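Local structure of cytoplasmic export protein 1 (Saccharomyces cerevisiae, 3VWA) at residues A[19-31]-A[41-55]. The protein binds tRNA, associates with the nuclear pore complex, and may collect tRNA from nuclear export receptors and hand aminoacylated tRNA to the translation machinery. Numbering follows the deposited sequence.
Sequences AITETALWQCFDG and TVFKAKRSPENESLI
Gln27 and Phe29 pair with Lys44 and Val42 in the antiparallel beta hairpin of strands 26-33 and 39-45, part of the N-terminal lobe of the kinase-like domain. Gln27 N gives to Lys44 O (2.7 Å) and Lys44 N to Gln27 O; Phe29 and Val42 exchange the same two bonds. Past the strand end Lys46 N donates almost straight to Leu25 O (2.8 Å), from above the carbonyl plane. Trp26, Cys28, Phe43 and Ala45 pack together on one face. Ala45 CB lies over the Trp26 six-membered ring, 4.0 Å from its centroid, and Ile55 CD1 sits over the same face, offset towards the rim; Glu150 accepts from Trp26 NE1. With SG anti to the backbone N (chi1 166°), Cys28 brings its sulfur obliquely to the Phe43 ring, SG being 3.6 Å from Thr41 CG2. On the other face, Gln27 and Lys44 run side by side, and Lys44 NZ hydrogen-bonds to Gln82 O. The extended Lys46 chain crosses Glu22 at about a right angle, in a long salt bridge (Lys46 NZ to Glu22 OE2 3.7 Å); NZ also points at Thr23 O, too closely to be reliable. Leu25 and Asn51 pass in opposite directions, Leu25 CD2 3.5 Å from Asn51 CB.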
# COMPACT_ATOMS: atom_id res chain seq x y z
N ALA A 19 19.92 1.33 17.15
CA ALA A 19 18.94 2.41 17.24
C ALA A 19 18.66 2.93 15.85
O ALA A 19 19.52 2.82 14.97
CB ALA A 19 19.43 3.54 18.16
N ILE A 20 17.45 3.44 15.62
CA ILE A 20 17.09 3.93 14.29
C ILE A 20 17.36 5.43 14.21
O ILE A 20 17.61 5.98 13.13
CB ILE A 20 15.62 3.58 13.86
CG1 ILE A 20 14.60 4.45 14.59
CG2 ILE A 20 15.34 2.08 14.03
CD1 ILE A 20 13.15 4.05 14.37
N THR A 21 17.27 6.08 15.36
CA THR A 21 17.64 7.48 15.55
C THR A 21 18.35 7.55 16.90
O THR A 21 18.06 6.74 17.83
CB THR A 21 16.42 8.41 15.57
OG1 THR A 21 16.84 9.76 15.40
CG2 THR A 21 15.77 8.39 16.88
N GLU A 22 19.24 8.53 17.00
CA GLU A 22 20.04 8.79 18.16
C GLU A 22 19.99 10.28 18.34
O GLU A 22 19.92 11.00 17.37
CB GLU A 22 21.48 8.45 17.85
CG GLU A 22 22.02 7.22 18.55
CD GLU A 22 23.35 7.50 19.22
OE1 GLU A 22 24.16 8.30 18.68
OE2 GLU A 22 23.59 6.92 20.29
N THR A 23 20.07 10.75 19.58
CA THR A 23 20.09 12.17 19.91
C THR A 23 21.06 12.28 21.08
O THR A 23 21.57 11.27 21.52
CB THR A 23 18.64 12.64 20.18
OG1 THR A 23 18.11 13.14 18.95
CG2 THR A 23 18.52 13.70 21.22
N ALA A 24 21.36 13.48 21.54
CA ALA A 24 22.27 13.60 22.66
C ALA A 24 21.68 12.99 23.93
O ALA A 24 22.44 12.61 24.82
CB ALA A 24 22.64 15.05 22.89
N LEU A 25 20.34 12.93 24.03
CA LEU A 25 19.71 12.42 25.26
C LEU A 25 19.11 11.00 25.21
O LEU A 25 18.86 10.40 26.26
CB LEU A 25 18.66 13.37 25.76
CG LEU A 25 19.29 14.68 26.15
CD1 LEU A 25 18.18 15.65 26.40
CD2 LEU A 25 20.20 14.56 27.37
N TRP A 26 18.87 10.49 24.01
CA TRP A 26 18.12 9.26 23.79
C TRP A 26 18.60 8.53 22.59
O TRP A 26 18.97 9.15 21.56
CB TRP A 26 16.61 9.55 23.57
CG TRP A 26 16.00 10.28 24.72
CD1 TRP A 26 15.85 11.65 24.88
CD2 TRP A 26 15.43 9.70 25.93
NE1 TRP A 26 15.27 11.93 26.10
CE2 TRP A 26 15.00 10.82 26.76
CE3 TRP A 26 15.27 8.40 26.41
CZ2 TRP A 26 14.43 10.63 28.00
CZ3 TRP A 26 14.66 8.23 27.65
CH2 TRP A 26 14.26 9.32 28.42
N GLN A 27 18.57 7.21 22.68
CA GLN A 27 18.55 6.33 21.50
C GLN A 27 17.14 5.82 21.27
O GLN A 27 16.41 5.52 22.22
CB GLN A 27 19.47 5.14 21.68
CG GLN A 27 20.93 5.54 21.61
CD GLN A 27 21.80 4.37 21.96
OE1 GLN A 27 21.73 3.84 23.08
NE2 GLN A 27 22.63 3.95 21.01
N CYS A 28 16.75 5.70 20.02
CA CYS A 28 15.40 5.26 19.73
C CYS A 28 15.46 3.94 18.95
O CYS A 28 16.05 3.88 17.87
CB CYS A 28 14.65 6.35 18.98
SG CYS A 28 13.12 5.85 18.19
N PHE A 29 14.87 2.91 19.55
CA PHE A 29 14.95 1.53 19.04
C PHE A 29 13.56 1.02 18.72
O PHE A 29 12.63 1.28 19.50
CB PHE A 29 15.56 0.58 20.12
CG PHE A 29 17.04 0.76 20.38
CD1 PHE A 29 17.98 0.10 19.59
CD2 PHE A 29 17.50 1.54 21.44
CE1 PHE A 29 19.34 0.22 19.83
CE2 PHE A 29 18.88 1.66 21.68
CZ PHE A 29 19.80 1.01 20.86
N ASP A 30 13.40 0.26 17.62
CA ASP A 30 12.18 -0.58 17.48
C ASP A 30 12.27 -1.75 18.46
O ASP A 30 13.34 -2.25 18.74
CB ASP A 30 12.01 -1.19 16.08
CG ASP A 30 11.78 -0.14 14.99
OD1 ASP A 30 11.33 0.98 15.29
OD2 ASP A 30 12.06 -0.45 13.80
N GLY A 31 11.10 -2.19 18.94
CA GLY A 31 11.00 -3.32 19.79
C GLY A 31 9.64 -3.96 19.59
O GLY A 31 8.85 -3.52 18.74
N THR A 41 8.06 1.15 20.50
CA THR A 41 9.31 1.88 20.34
C THR A 41 9.85 2.10 21.72
O THR A 41 9.13 2.53 22.61
CB THR A 41 9.07 3.24 19.66
OG1 THR A 41 8.80 2.97 18.30
CG2 THR A 41 10.30 4.16 19.74
N VAL A 42 11.13 1.82 21.88
CA VAL A 42 11.83 1.93 23.12
C VAL A 42 12.83 3.11 23.05
O VAL A 42 13.77 3.13 22.21
CB VAL A 42 12.57 0.59 23.40
CG1 VAL A 42 13.54 0.75 24.56
CG2 VAL A 42 11.57 -0.57 23.62
N PHE A 43 12.62 4.11 23.90
CA PHE A 43 13.56 5.20 24.02
C PHE A 43 14.51 4.93 25.20
O PHE A 43 14.09 4.78 26.37
CB PHE A 43 12.85 6.54 24.24
CG PHE A 43 12.10 7.03 23.03
CD1 PHE A 43 12.76 7.81 22.04
CD2 PHE A 43 10.73 6.78 22.90
CE1 PHE A 43 12.01 8.29 20.95
CE2 PHE A 43 10.03 7.26 21.80
CZ PHE A 43 10.67 8.02 20.84
N LYS A 44 15.79 4.83 24.86
CA LYS A 44 16.80 4.50 25.84
C LYS A 44 17.58 5.78 26.12
O LYS A 44 18.14 6.38 25.20
CB LYS A 44 17.73 3.43 25.27
CG LYS A 44 18.98 3.18 26.10
CD LYS A 44 19.51 1.79 25.82
CE LYS A 44 20.09 1.20 27.09
NZ LYS A 44 21.20 2.04 27.59
N ALA A 45 17.54 6.21 27.38
CA ALA A 45 18.24 7.41 27.86
C ALA A 45 19.73 7.25 27.86
O ALA A 45 20.28 6.21 28.30
CB ALA A 45 17.81 7.77 29.27
N LYS A 46 20.39 8.30 27.40
CA LYS A 46 21.83 8.39 27.49
C LYS A 46 22.09 9.03 28.84
O LYS A 46 22.49 10.18 28.93
CB LYS A 46 22.36 9.26 26.37
CG LYS A 46 22.41 8.56 25.02
CD LYS A 46 23.34 9.41 24.16
CE LYS A 46 23.25 9.03 22.70
NZ LYS A 46 23.71 10.20 21.89
N ARG A 47 21.80 8.26 29.90
CA ARG A 47 21.79 8.81 31.24
C ARG A 47 23.19 9.08 31.77
O ARG A 47 24.08 8.25 31.67
CB ARG A 47 21.03 7.90 32.20
CG ARG A 47 20.51 8.64 33.44
CD ARG A 47 19.57 7.68 34.15
NE ARG A 47 19.37 7.96 35.57
CZ ARG A 47 18.59 7.21 36.34
NH1 ARG A 47 17.92 6.17 35.82
NH2 ARG A 47 18.47 7.47 37.61
N SER A 48 23.38 10.25 32.33
CA SER A 48 24.67 10.63 32.85
C SER A 48 24.40 11.60 33.98
O SER A 48 23.25 12.04 34.15
CB SER A 48 25.59 11.22 31.73
OG SER A 48 25.42 12.61 31.57
N PRO A 49 25.43 11.89 34.79
CA PRO A 49 25.29 12.87 35.87
C PRO A 49 24.74 14.26 35.44
O PRO A 49 23.91 14.84 36.14
CB PRO A 49 26.73 12.99 36.40
CG PRO A 49 27.28 11.62 36.15
CD PRO A 49 26.76 11.25 34.80
N GLU A 50 25.18 14.77 34.30
CA GLU A 50 24.71 16.08 33.81
C GLU A 50 23.25 16.13 33.27
O GLU A 50 22.55 17.11 33.46
CB GLU A 50 25.68 16.60 32.75
CG GLU A 50 26.56 15.50 32.17
CD GLU A 50 26.79 15.66 30.68
OE1 GLU A 50 26.22 16.61 30.09
OE2 GLU A 50 27.54 14.83 30.11
N ASN A 51 22.79 15.08 32.62
CA ASN A 51 21.43 15.14 32.08
C ASN A 51 20.40 14.43 32.96
O ASN A 51 19.21 14.44 32.66
CB ASN A 51 21.39 14.59 30.67
CG ASN A 51 21.83 13.17 30.60
OD1 ASN A 51 21.40 12.33 31.41
ND2 ASN A 51 22.71 12.86 29.65
N GLU A 52 20.86 13.86 34.06
CA GLU A 52 20.04 13.00 34.89
C GLU A 52 18.71 13.66 35.30
O GLU A 52 17.68 13.02 35.25
CB GLU A 52 20.82 12.57 36.12
CG GLU A 52 20.88 11.05 36.31
CD GLU A 52 20.31 10.67 37.65
OE1 GLU A 52 20.19 11.57 38.50
OE2 GLU A 52 19.93 9.51 37.84
N SER A 53 18.72 14.93 35.67
CA SER A 53 17.44 15.59 36.01
C SER A 53 16.45 15.74 34.82
O SER A 53 15.22 15.64 34.97
CB SER A 53 17.72 16.95 36.60
OG SER A 53 16.48 17.50 36.99
N LEU A 54 17.02 16.01 33.65
CA LEU A 54 16.25 16.11 32.40
C LEU A 54 15.59 14.75 32.09
O LEU A 54 14.38 14.66 31.88
CB LEU A 54 17.23 16.55 31.29
CG LEU A 54 17.40 18.06 30.99
CD1 LEU A 54 16.86 19.03 32.04
CD2 LEU A 54 18.81 18.43 30.61
N ILE A 55 16.42 13.70 32.13
CA ILE A 55 16.00 12.31 31.92
C ILE A 55 14.90 11.87 32.88
O ILE A 55 13.92 11.27 32.43
CB ILE A 55 17.15 11.31 32.04
CG1 ILE A 55 18.31 11.64 31.10
CG2 ILE A 55 16.62 9.91 31.80
CD1 ILE A 55 17.99 11.41 29.61
O HOH W 1 11.00 2.75 16.95